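Local coordinates for tail fiber protein (Acinetobacter phage AM24, PDB 5W5P) that probably recognises and degrades the capsular polysaccharide of Acinetobacter baumannii, as a trimeric tailspike carried by the phage, at residues T118-A123 with M147-G152; W174-T179 with G214-V219; V508-A513 with S591-T596; F561-S566 with V586-S591. One frame throughout, in Å; residues are numbered along the deposited sequence.

Contact 1: T118-A123 with M147-G152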
loop_
_atom_site.group_PDB
_atom_site.type_symbol
_atom_site.label_atom_id
_atom_site.label_comp_id
_atom_site.label_asym_id
_atom_site.label_seq_id
_atom_site.Cartn_x
_atom_site.Cartn_y
_atom_site.Cartn_z
ATOM N N THR A 118 15.384 29.298 -26.110
ATOM C CA THR A 118 16.054 29.350 -27.403
ATOM C C THR A 118 17.472 28.801 -27.346
ATOM O O THR A 118 17.910 28.129 -28.285
ATOM C CB THR A 118 16.087 30.795 -27.909
ATOM O OG1 THR A 118 14.818 31.416 -27.662
ATOM C CG2 THR A 118 16.397 30.839 -29.395
ATOM N N GLU A 119 18.198 29.082 -26.267
ATOM C CA GLU A 119 19.584 28.672 -26.112
ATOM C C GLU A 119 19.745 27.787 -24.884
ATOM O O GLU A 119 18.990 27.892 -23.911
ATOM C CB GLU A 119 20.515 29.886 -25.986
ATOM C CG GLU A 119 20.203 31.024 -26.944
ATOM C CD GLU A 119 20.796 30.807 -28.324
ATOM O OE1 GLU A 119 21.440 29.753 -28.535
ATOM O OE2 GLU A 119 20.622 31.689 -29.194
ATOM N N ASP A 120 20.751 26.919 -24.942
ATOM C CA ASP A 120 21.072 26.041 -23.827
ATOM C C ASP A 120 21.472 26.859 -22.605
ATOM O O ASP A 120 22.404 27.663 -22.664
ATOM C CB ASP A 120 22.199 25.091 -24.236
ATOM C CG ASP A 120 22.565 24.105 -23.140
ATOM O OD1 ASP A 120 21.697 23.790 -22.295
ATOM O OD2 ASP A 120 23.730 23.648 -23.133
ATOM N N CYS A 121 20.765 26.654 -21.494
ATOM C CA CYS A 121 21.012 27.373 -20.252
ATOM C C CYS A 121 21.682 26.500 -19.197
ATOM O O CYS A 121 21.752 26.892 -18.027
ATOM C CB CYS A 121 19.704 27.950 -19.710
ATOM S SG CYS A 121 18.564 26.732 -19.012
ATOM N N SER A 122 22.176 25.323 -19.591
ATOM C CA SER A 122 22.732 24.377 -18.626
ATOM C C SER A 122 23.899 24.977 -17.849
ATOM O O SER A 122 24.065 24.695 -16.655
ATOM C CB SER A 122 23.170 23.099 -19.340
ATOM O OG SER A 122 22.049 22.307 -19.693
ATOM N N ALA A 123 24.724 25.796 -18.509
ATOM C CA ALA A 123 25.859 26.408 -17.824
ATOM C C ALA A 123 25.395 27.366 -16.733
ATOM O O ALA A 123 26.025 27.463 -15.673
ATOM C CB ALA A 123 26.755 27.134 -18.829
HETATM N N MSE A 147 17.592 22.923 -21.603
HETATM C CA MSE A 147 18.848 22.342 -21.146
HETATM C C MSE A 147 19.302 21.218 -22.079
HETATM O O MSE A 147 18.546 20.281 -22.353
HETATM C CB MSE A 147 18.708 21.821 -19.717
HETATM C CG MSE A 147 18.315 22.884 -18.712
HETATM SE SE MSE A 147 18.025 22.174 -16.916
HETATM C CE MSE A 147 19.741 21.287 -16.653
HETATM N N MSE A 148 20.537 21.315 -22.564
HETATM C CA MSE A 148 21.063 20.334 -23.511
HETATM C C MSE A 148 22.394 19.735 -23.072
HETATM O O MSE A 148 22.992 18.935 -23.792
HETATM C CB MSE A 148 21.230 20.967 -24.887
HETATM C CG MSE A 148 20.081 21.859 -25.296
HETATM SE SE MSE A 148 20.467 22.752 -26.973
HETATM C CE MSE A 148 20.508 21.181 -28.140
ATOM N N THR A 149 22.858 20.138 -21.892
ATOM C CA THR A 149 24.131 19.692 -21.354
ATOM C C THR A 149 23.881 19.191 -19.938
ATOM O O THR A 149 23.193 19.873 -19.158
ATOM C CB THR A 149 25.165 20.825 -21.348
ATOM O OG1 THR A 149 25.247 21.403 -22.657
ATOM C CG2 THR A 149 26.540 20.306 -20.928
ATOM N N PRO A 150 24.384 18.013 -19.572
ATOM C CA PRO A 150 24.150 17.512 -18.212
ATOM C C PRO A 150 24.682 18.488 -17.173
ATOM O O PRO A 150 25.775 19.044 -17.315
ATOM C CB PRO A 150 24.906 16.180 -18.191
ATOM C CG PRO A 150 24.950 15.755 -19.623
ATOM C CD PRO A 150 25.084 17.026 -20.412
ATOM N N VAL A 151 23.871 18.725 -16.145
ATOM C CA VAL A 151 24.253 19.538 -14.999
ATOM C C VAL A 151 24.546 18.595 -13.845
ATOM O O VAL A 151 23.746 17.698 -13.548
ATOM C CB VAL A 151 23.150 20.545 -14.633
ATOM C CG1 VAL A 151 23.370 21.100 -13.230
ATOM C CG2 VAL A 151 23.107 21.669 -15.653
ATOM N N GLY A 152 25.700 18.772 -13.209
ATOM C CA GLY A 152 26.136 17.883 -12.153
ATOM C C GLY A 152 25.853 18.474 -10.784
ATOM O O GLY A 152 26.184 19.631 -10.513
#
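Asp120 and Ser122 dock the start of helix 122-132 onto the turn that leaves strand 144-147, at the N-terminal end of the parallel beta-helix typical of phage tailspikes. Asp120 forms an Asx turn just ahead of the helix, whose N-cap position is held by Cys121. Followed outward, Asp120 CB first lies 4.0 Å from SE of the selenomethionine Met148. Its CG is anti to the backbone N (chi1 -178°), which swings the carboxylate across to residues 147-149, where CG meets Met148 CB. OD1 then takes two backbone N-H groups from opposite faces of the carboxylate plane: Met148 N at 2.7 Å, and Ser122 N from within its own segment at 3.1 Å. Both donors stand well out of that plane, one on each side. OD2 receives the hydroxyl of Thr149, OG1 to OD2 2.8 Å, on the syn side and close to the plane. Three donors thus fix the rotation of the carboxylate, and the two backbone bonds to OD1 tie the helix start to the turn through a single oxygen.

Ser122 OG sits between two acceptors, Thr149 O and Asp120 OD1, and its one proton could serve either. Deeper in, Cys121 SG packs against Met147 CG, while Val125 of the same helix covers both Met147 and Val151. On the backbone, Cys121 bonds to Lys146, extending the attachment into strand 144-147. At the far end of the turn, Val151 CG2 presses against the helix backbone, 3.3 Å from Ser122 O.

Contact 2: W174-T179 with G214-V219; sequences WVYSNT and GVSQSV
Gln217 O accepts the amide of Ser177, N to O 3.0 Å, in a bent bond (139° at the hydrogen) whose donor stands above the carbonyl plane. Tyr176 CA turns a C-H toward the same oxygen, at 3.6 Å. The bond joins two loops on successive turns of the beta-helix: residues 174-179 run out of strand 172-175, and the loop of residues 214-219 leads into strand 219-222.

Val175 lies against the second loop through two groups. Its CG1, anti to the backbone N (chi1 -173°), extends to 3.3 Å from Val219 O, and its CB packs on Ser218 CB. Val219 in turn places its two methyls along the 177-179 backbone, with CG1 3.7 Å from Thr179 O and CG2 near the carbonyl oxygens of Ser177 and Asn178. The Tyr176 ring passes the hydroxyl of Ser216, CE2 to OG 3.6 Å; that OG is hydrogen-bonded to Asp213. Toward the surface, the amides of Asn178 and Gln217 are steeply inclined to each other, 69° between planes, and Asn178 OD1 lies 3.4 Å from the CG of Gln217. Ser177 OG folds its own loop into an ST turn by accepting Thr179 N, and it also bonds to Gly180 N.

Arg244 NH1 joins the two loops from outside by donating to both Gln217 OE1 and Asn178 O. These two carbonyl oxygens would be expected to hold the cation in place. The pairing thus combines a bent backbone bond, valine methyls laid on peptide groups and a guanidinium nitrogen shared by the two loops.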
loop_
_atom_site.group_PDB
_atom_site.type_symbol
_atom_site.label_atom_id
_atom_site.label_comp_id
_atom_site.label_asym_id
_atom_site.label_seq_id
_atom_site.Cartn_x
_atom_site.Cartn_y
_atom_site.Cartn_z
ATOM N N TRP A 174 12.663 22.537 -21.222
ATOM C CA TRP A 174 12.850 21.681 -22.387
ATOM C C TRP A 174 14.114 20.855 -22.202
ATOM O O TRP A 174 15.182 21.399 -21.904
ATOM C CB TRP A 174 12.955 22.512 -23.661
ATOM C CG TRP A 174 11.711 23.246 -24.019
ATOM C CD1 TRP A 174 11.424 24.551 -23.742
ATOM C CD2 TRP A 174 10.585 22.730 -24.738
ATOM N NE1 TRP A 174 10.186 24.878 -24.238
ATOM C CE2 TRP A 174 9.651 23.780 -24.859
ATOM C CE3 TRP A 174 10.278 21.485 -25.297
ATOM C CZ2 TRP A 174 8.430 23.625 -25.512
ATOM C CZ3 TRP A 174 9.066 21.331 -25.946
ATOM C CH2 TRP A 174 8.155 22.396 -26.045
ATOM N N VAL A 175 13.997 19.542 -22.382
ATOM C CA VAL A 175 15.071 18.604 -22.079
ATOM C C VAL A 175 15.636 18.057 -23.381
ATOM O O VAL A 175 14.883 17.611 -24.255
ATOM C CB VAL A 175 14.576 17.464 -21.176
ATOM C CG1 VAL A 175 15.744 16.600 -20.737
ATOM C CG2 VAL A 175 13.826 18.031 -19.977
ATOM N N TYR A 176 16.964 18.087 -23.504
ATOM C CA TYR A 176 17.677 17.546 -24.667
ATOM C C TYR A 176 18.902 16.806 -24.134
ATOM O O TYR A 176 19.960 17.407 -23.930
ATOM C CB TYR A 176 18.065 18.646 -25.650
ATOM C CG TYR A 176 16.896 19.256 -26.381
ATOM C CD1 TYR A 176 16.188 20.318 -25.832
ATOM C CD2 TYR A 176 16.499 18.774 -27.621
ATOM C CE1 TYR A 176 15.117 20.883 -26.495
ATOM C CE2 TYR A 176 15.424 19.332 -28.291
ATOM C CZ TYR A 176 14.739 20.388 -27.721
ATOM O OH TYR A 176 13.670 20.952 -28.381
ATOM N N SER A 177 18.754 15.501 -23.913
ATOM C CA SER A 177 19.857 14.705 -23.389
ATOM C C SER A 177 19.557 13.230 -23.590
ATOM O O SER A 177 18.447 12.772 -23.301
ATOM C CB SER A 177 20.093 14.996 -21.904
ATOM O OG SER A 177 21.100 14.148 -21.381
ATOM N N ASN A 178 20.555 12.494 -24.077
ATOM C CA ASN A 178 20.469 11.048 -24.219
ATOM C C ASN A 178 20.807 10.312 -22.931
ATOM O O ASN A 178 20.544 9.106 -22.840
ATOM C CB ASN A 178 21.404 10.579 -25.338
ATOM C CG ASN A 178 21.031 9.216 -25.882
ATOM O OD1 ASN A 178 19.907 8.739 -25.688
ATOM N ND2 ASN A 178 21.973 8.575 -26.569
ATOM N N THR A 179 21.367 11.000 -21.936
ATOM C CA THR A 179 21.822 10.362 -20.706
ATOM C C THR A 179 21.191 10.924 -19.440
ATOM O O THR A 179 21.112 10.205 -18.442
ATOM C CB THR A 179 23.350 10.474 -20.579
ATOM O OG1 THR A 179 23.716 11.854 -20.454
ATOM C CG2 THR A 179 24.041 9.875 -21.798
ATOM N N GLY A 214 9.655 15.086 -28.501
ATOM C CA GLY A 214 9.221 13.802 -29.004
ATOM C C GLY A 214 9.929 13.319 -30.249
ATOM O O GLY A 214 9.742 12.157 -30.633
ATOM N N VAL A 215 10.728 14.164 -30.896
ATOM C CA VAL A 215 11.509 13.782 -32.064
ATOM C C VAL A 215 12.999 13.759 -31.756
ATOM O O VAL A 215 13.822 13.745 -32.676
ATOM C CB VAL A 215 11.213 14.700 -33.263
ATOM C CG1 VAL A 215 9.782 14.499 -33.749
ATOM C CG2 VAL A 215 11.463 16.155 -32.895
ATOM N N SER A 216 13.367 13.764 -30.481
ATOM C CA SER A 216 14.759 13.696 -30.069
ATOM C C SER A 216 14.804 13.095 -28.671
ATOM O O SER A 216 13.768 12.842 -28.050
ATOM C CB SER A 216 15.415 15.076 -30.105
ATOM O OG SER A 216 14.763 15.955 -29.209
ATOM N N GLN A 217 16.015 12.882 -28.167
ATOM C CA GLN A 217 16.202 12.221 -26.883
ATOM C C GLN A 217 16.128 13.234 -25.749
ATOM O O GLN A 217 16.788 14.278 -25.796
ATOM C CB GLN A 217 17.535 11.473 -26.854
ATOM C CG GLN A 217 17.504 10.141 -27.594
ATOM C CD GLN A 217 16.384 9.228 -27.113
ATOM O OE1 GLN A 217 16.315 8.874 -25.937
ATOM N NE2 GLN A 217 15.504 8.841 -28.026
ATOM N N SER A 218 15.322 12.917 -24.729
ATOM C CA SER A 218 15.178 13.757 -23.542
ATOM C C SER A 218 15.107 12.862 -22.314
ATOM O O SER A 218 14.139 12.118 -22.135
ATOM C CB SER A 218 13.936 14.638 -23.631
ATOM O OG SER A 218 12.783 13.879 -23.951
ATOM N N VAL A 219 16.122 12.945 -21.461
ATOM C CA VAL A 219 16.185 12.203 -20.209
ATOM C C VAL A 219 16.423 13.208 -19.093
ATOM O O VAL A 219 17.281 14.087 -19.222
ATOM C CB VAL A 219 17.294 11.135 -20.232
ATOM C CG1 VAL A 219 17.449 10.492 -18.854
ATOM C CG2 VAL A 219 17.008 10.086 -21.318
#

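Contact 3: V508-A513 with S591-T596; sequences VVLGAA and SLYGAT
The Tyr593 ring is sandwiched between aliphatic groups. On one face Val508 CG1 makes a CH-pi contact, 4.1 Å from the ring centroid and 22° off the normal; on the opposite face Leu592 CD2, from the neighbouring residue, sits toward the rim. Val508 CG1 lies closest to the CB end of the ring, 3.8 Å from Tyr593 CG, while Val508 CG2 approaches CD1. The two side chains meet at about a right angle, and Val508 CG1 is directed at the ring by its place anti to the backbone N (chi1 172°).

Leu510 lies beside this pair. Its CD2 passes obliquely by the ring, 4.4 Å from Tyr593 CD2, and its CD1 rests 3.6 Å from Gly594 O and 3.9 Å from Thr596 OG1. That hydroxyl finds its polar partner in His563 NE2. The tyrosine is presented by a type I turn from Ser591 to Gly594, whose closing backbone bond is weak; Ser591 OG reinforces it with an ST turn, accepting Tyr593 N at 3.2 Å.

The contact joins the loop before strand 598-608 to the start of strand 509-523, where Leu510 and Gly511 form a classic beta bulge opposite Met502 of strand 492-503. Thr596 also touches Met502. The second subunit closes over this end of the antiparallel C-terminal sheet, with its Ile527 on Tyr593 and its Gly526 on Val508.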
loop_
_atom_site.group_PDB
_atom_site.type_symbol
_atom_site.label_atom_id
_atom_site.label_comp_id
_atom_site.label_asym_id
_atom_site.label_seq_id
_atom_site.Cartn_x
_atom_site.Cartn_y
_atom_site.Cartn_z
ATOM N N VAL A 508 -0.128 -40.266 29.752
ATOM C CA VAL A 508 0.886 -41.075 29.089
ATOM C C VAL A 508 0.203 -41.811 27.943
ATOM O O VAL A 508 -0.773 -42.540 28.158
ATOM C CB VAL A 508 1.547 -42.054 30.073
ATOM C CG1 VAL A 508 2.463 -43.018 29.340
ATOM C CG2 VAL A 508 2.307 -41.287 31.144
ATOM N N VAL A 509 0.697 -41.612 26.725
ATOM C CA VAL A 509 0.063 -42.191 25.543
ATOM C C VAL A 509 0.438 -43.666 25.445
ATOM O O VAL A 509 1.612 -44.009 25.261
ATOM C CB VAL A 509 0.462 -41.431 24.273
ATOM C CG1 VAL A 509 -0.082 -42.136 23.038
ATOM C CG2 VAL A 509 -0.040 -39.993 24.340
ATOM N N LEU A 510 -0.565 -44.542 25.569
ATOM C CA LEU A 510 -0.379 -45.981 25.437
ATOM C C LEU A 510 -0.901 -46.538 24.120
ATOM O O LEU A 510 -0.668 -47.718 23.829
ATOM C CB LEU A 510 -1.070 -46.719 26.596
ATOM C CG LEU A 510 -0.496 -46.497 27.995
ATOM C CD1 LEU A 510 -1.136 -47.449 28.984
ATOM C CD2 LEU A 510 1.017 -46.661 27.989
ATOM N N GLY A 511 -1.599 -45.731 23.325
ATOM C CA GLY A 511 -2.111 -46.183 22.045
ATOM C C GLY A 511 -2.492 -45.003 21.184
ATOM O O GLY A 511 -2.608 -43.868 21.660
ATOM N N ALA A 512 -2.686 -45.283 19.898
ATOM C CA ALA A 512 -3.031 -44.235 18.950
ATOM C C ALA A 512 -3.731 -44.858 17.754
ATOM O O ALA A 512 -3.342 -45.929 17.288
ATOM C CB ALA A 512 -1.790 -43.450 18.500
ATOM N N ALA A 513 -4.756 -44.170 17.265
ATOM C CA ALA A 513 -5.527 -44.630 16.123
ATOM C C ALA A 513 -6.139 -43.422 15.433
ATOM O O ALA A 513 -6.087 -42.297 15.940
ATOM C CB ALA A 513 -6.615 -45.621 16.549
ATOM N N SER A 591 1.289 -52.375 33.119
ATOM C CA SER A 591 2.591 -51.775 32.887
ATOM C C SER A 591 2.883 -50.796 34.013
ATOM O O SER A 591 2.074 -50.602 34.925
ATOM C CB SER A 591 2.647 -51.081 31.522
ATOM O OG SER A 591 2.120 -49.768 31.600
ATOM N N LEU A 592 4.059 -50.171 33.937
ATOM C CA LEU A 592 4.459 -49.189 34.939
ATOM C C LEU A 592 3.497 -48.006 34.998
ATOM O O LEU A 592 3.243 -47.466 36.081
ATOM C CB LEU A 592 5.881 -48.708 34.638
ATOM C CG LEU A 592 6.548 -47.728 35.600
ATOM C CD1 LEU A 592 7.960 -48.193 35.910
ATOM C CD2 LEU A 592 6.566 -46.325 35.021
ATOM N N TYR A 593 2.945 -47.597 33.856
ATOM C CA TYR A 593 2.133 -46.391 33.780
ATOM C C TYR A 593 0.670 -46.616 34.138
ATOM O O TYR A 593 -0.084 -45.642 34.235
ATOM C CB TYR A 593 2.233 -45.787 32.376
ATOM C CG TYR A 593 3.659 -45.580 31.929
ATOM C CD1 TYR A 593 4.414 -44.525 32.424
ATOM C CD2 TYR A 593 4.257 -46.447 31.025
ATOM C CE1 TYR A 593 5.721 -44.332 32.027
ATOM C CE2 TYR A 593 5.568 -46.261 30.622
ATOM C CZ TYR A 593 6.292 -45.200 31.125
ATOM O OH TYR A 593 7.593 -45.006 30.725
ATOM N N GLY A 594 0.251 -47.855 34.344
ATOM C CA GLY A 594 -1.130 -48.128 34.673
ATOM C C GLY A 594 -1.981 -48.359 33.441
ATOM O O GLY A 594 -1.497 -48.680 32.350
ATOM N N ALA A 595 -3.283 -48.180 33.626
ATOM C CA ALA A 595 -4.263 -48.463 32.590
ATOM C C ALA A 595 -4.643 -47.198 31.831
ATOM O O ALA A 595 -4.455 -46.076 32.306
ATOM C CB ALA A 595 -5.515 -49.109 33.191
ATOM N N THR A 596 -5.181 -47.400 30.631
ATOM C CA THR A 596 -5.692 -46.294 29.829
ATOM C C THR A 596 -6.942 -45.724 30.488
ATOM O O THR A 596 -7.912 -46.452 30.727
ATOM C CB THR A 596 -6.005 -46.769 28.413
ATOM O OG1 THR A 596 -4.813 -47.275 27.802
ATOM C CG2 THR A 596 -6.562 -45.630 27.576
#

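Contact 4: F561-S566 with V586-S591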
loop_
_atom_site.group_PDB
_atom_site.type_symbol
_atom_site.label_atom_id
_atom_site.label_comp_id
_atom_site.label_asym_id
_atom_site.label_seq_id
_atom_site.Cartn_x
_atom_site.Cartn_y
_atom_site.Cartn_z
ATOM N N PHE A 561 -0.205 -50.124 22.541
ATOM C CA PHE A 561 -1.142 -51.234 22.645
ATOM C C PHE A 561 -2.280 -51.080 21.644
ATOM O O PHE A 561 -2.774 -49.974 21.410
ATOM C CB PHE A 561 -1.708 -51.315 24.065
ATOM C CG PHE A 561 -2.591 -52.512 24.312
ATOM C CD1 PHE A 561 -2.045 -53.780 24.441
ATOM C CD2 PHE A 561 -3.966 -52.365 24.439
ATOM C CE1 PHE A 561 -2.850 -54.874 24.680
ATOM C CE2 PHE A 561 -4.777 -53.463 24.679
ATOM C CZ PHE A 561 -4.218 -54.716 24.799
ATOM N N LYS A 562 -2.700 -52.200 21.062
ATOM C CA LYS A 562 -3.848 -52.234 20.155
ATOM C C LYS A 562 -5.123 -52.214 20.995
ATOM O O LYS A 562 -5.506 -53.225 21.590
ATOM C CB LYS A 562 -3.780 -53.472 19.265
ATOM C CG LYS A 562 -4.984 -53.667 18.360
ATOM C CD LYS A 562 -4.911 -54.993 17.614
ATOM C CE LYS A 562 -6.111 -55.162 16.699
ATOM N NZ LYS A 562 -6.059 -56.406 15.888
ATOM N N HIS A 563 -5.791 -51.057 21.045
ATOM C CA HIS A 563 -6.945 -50.897 21.924
ATOM C C HIS A 563 -8.241 -51.385 21.287
ATOM O O HIS A 563 -9.150 -51.824 22.004
ATOM C CB HIS A 563 -7.101 -49.429 22.331
ATOM C CG HIS A 563 -6.133 -48.982 23.382
ATOM N ND1 HIS A 563 -4.781 -48.863 23.146
ATOM C CD2 HIS A 563 -6.321 -48.626 24.676
ATOM C CE1 HIS A 563 -4.178 -48.452 24.248
ATOM N NE2 HIS A 563 -5.089 -48.303 25.192
ATOM N N PHE A 564 -8.353 -51.308 19.964
ATOM C CA PHE A 564 -9.579 -51.656 19.259
ATOM C C PHE A 564 -9.405 -52.968 18.503
ATOM O O PHE A 564 -8.360 -53.208 17.890
ATOM C CB PHE A 564 -9.986 -50.538 18.292
ATOM C CG PHE A 564 -10.466 -49.283 18.975
ATOM C CD1 PHE A 564 -11.781 -49.174 19.399
ATOM C CD2 PHE A 564 -9.607 -48.212 19.182
ATOM C CE1 PHE A 564 -12.235 -48.029 20.021
ATOM C CE2 PHE A 564 -10.055 -47.055 19.801
ATOM C CZ PHE A 564 -11.372 -46.967 20.223
ATOM N N THR A 565 -10.427 -53.820 18.556
ATOM C CA THR A 565 -10.443 -55.090 17.829
ATOM C C THR A 565 -11.638 -55.064 16.879
ATOM O O THR A 565 -12.784 -55.232 17.307
ATOM C CB THR A 565 -10.503 -56.279 18.787
ATOM O OG1 THR A 565 -9.290 -56.339 19.549
ATOM C CG2 THR A 565 -10.678 -57.582 18.022
ATOM N N SER A 566 -11.356 -54.838 15.591
ATOM C CA SER A 566 -12.338 -54.713 14.517
ATOM C C SER A 566 -13.492 -53.804 14.928
ATOM O O SER A 566 -14.616 -54.276 15.135
ATOM C CB SER A 566 -12.855 -56.092 14.103
ATOM O OG SER A 566 -13.627 -56.667 15.135
ATOM N N VAL A 586 -10.676 -52.443 24.282
ATOM C CA VAL A 586 -10.101 -53.021 25.493
ATOM C C VAL A 586 -8.918 -52.148 25.891
ATOM O O VAL A 586 -7.994 -51.951 25.092
ATOM C CB VAL A 586 -9.661 -54.483 25.296
ATOM C CG1 VAL A 586 -8.898 -54.976 26.516
ATOM C CG2 VAL A 586 -10.863 -55.371 25.017
ATOM N N ALA A 587 -8.949 -51.624 27.113
ATOM C CA ALA A 587 -7.916 -50.701 27.560
ATOM C C ALA A 587 -6.601 -51.427 27.822
ATOM O O ALA A 587 -6.574 -52.584 28.254
ATOM C CB ALA A 587 -8.361 -49.974 28.828
ATOM N N ALA A 588 -5.502 -50.727 27.549
ATOM C CA ALA A 588 -4.181 -51.216 27.918
ATOM C C ALA A 588 -4.018 -51.195 29.433
ATOM O O ALA A 588 -4.634 -50.385 30.132
ATOM C CB ALA A 588 -3.094 -50.365 27.262
ATOM N N SER A 589 -3.179 -52.089 29.942
ATOM C CA SER A 589 -2.953 -52.202 31.380
ATOM C C SER A 589 -1.734 -53.088 31.613
ATOM O O SER A 589 -1.123 -53.602 30.670
ATOM C CB SER A 589 -4.188 -52.760 32.095
ATOM O OG SER A 589 -4.647 -53.950 31.475
ATOM N N GLY A 590 -1.385 -53.261 32.885
ATOM C CA GLY A 590 -0.330 -54.183 33.261
ATOM C C GLY A 590 1.069 -53.681 32.989
ATOM O O GLY A 590 1.960 -54.478 32.659
ATOM N N SER A 591 1.289 -52.375 33.119
ATOM C CA SER A 591 2.591 -51.775 32.887
ATOM C C SER A 591 2.883 -50.796 34.013
ATOM O O SER A 591 2.074 -50.602 34.925
ATOM C CB SER A 591 2.647 -51.081 31.522
ATOM O OG SER A 591 2.120 -49.768 31.600
#
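Ala588 CB nestles against two rings of the facing loop, 3.6 Å from Phe561 CD2 and 3.5 Å from His563 NE2. The Phe561 ring comes alongside the 586-588 backbone, and Val586 O lies at its edge, near the ring plane, 3.6 Å from CE2. The same carbonyl oxygen is approached by the C-H of His563 CA. One backbone bond clamps the loops together: Val586 N donates to His563 O at 2.8 Å, almost straight at 170° and nearly along the C=O axis.

The next shell sets the rings. Phe561 CG is anti to the backbone N (chi1 -175°), carrying the ring toward Ala588. There the edge of Phe561 meets His563, whose CE1 lies in the phenyl plane, while Phe561 CD2 sits over one face of the imidazole. His563 ND1 donates back to Phe561 O at 2.9 Å, and NE2 is hydrogen-bonded to Thr596 OG1, so both ring nitrogens are engaged and the imidazole cannot easily turn. Farther out, Phe561 is hydrogen-bonded through its backbone to Leu510, and Ala588 to Thr596, while His563 and Phe564 rest on Met502 of strand 492-503.

These two loops lie in the C-terminal beta domain, one leading into strand 569-574 and the other following strand 577-582. A single strong backbone bond and a buried histidine linked at both nitrogens hold them; with ND1 donating to a carbonyl oxygen, which can only accept, the proton there is probably held in place.

The four contacts form two pairs at opposite sides of the chain's centre. Contacts 1 and 2, with centres 12 Å apart, are joined as neighbouring turns of the beta-helix: Met147 N lies 2.9 Å from Trp174 O and Met147 O 2.9 Å from Tyr176 N. Contacts 3 and 4, centres 8 Å apart, share Ser591, and contact 4 is nested inside the loop that contact 3 closes. Thr596 OG1 to His563 NE2, 2.8 Å, and Leu510 O to Phe561 N, 2.8 Å, connect them. Between the pairs, the centres of contacts 1 and 3 stand about 88 Å apart, so the elongated body separates them. The second subunit touches contact 3, but no other chain reaches the segments of contacts 1, 2 and 4.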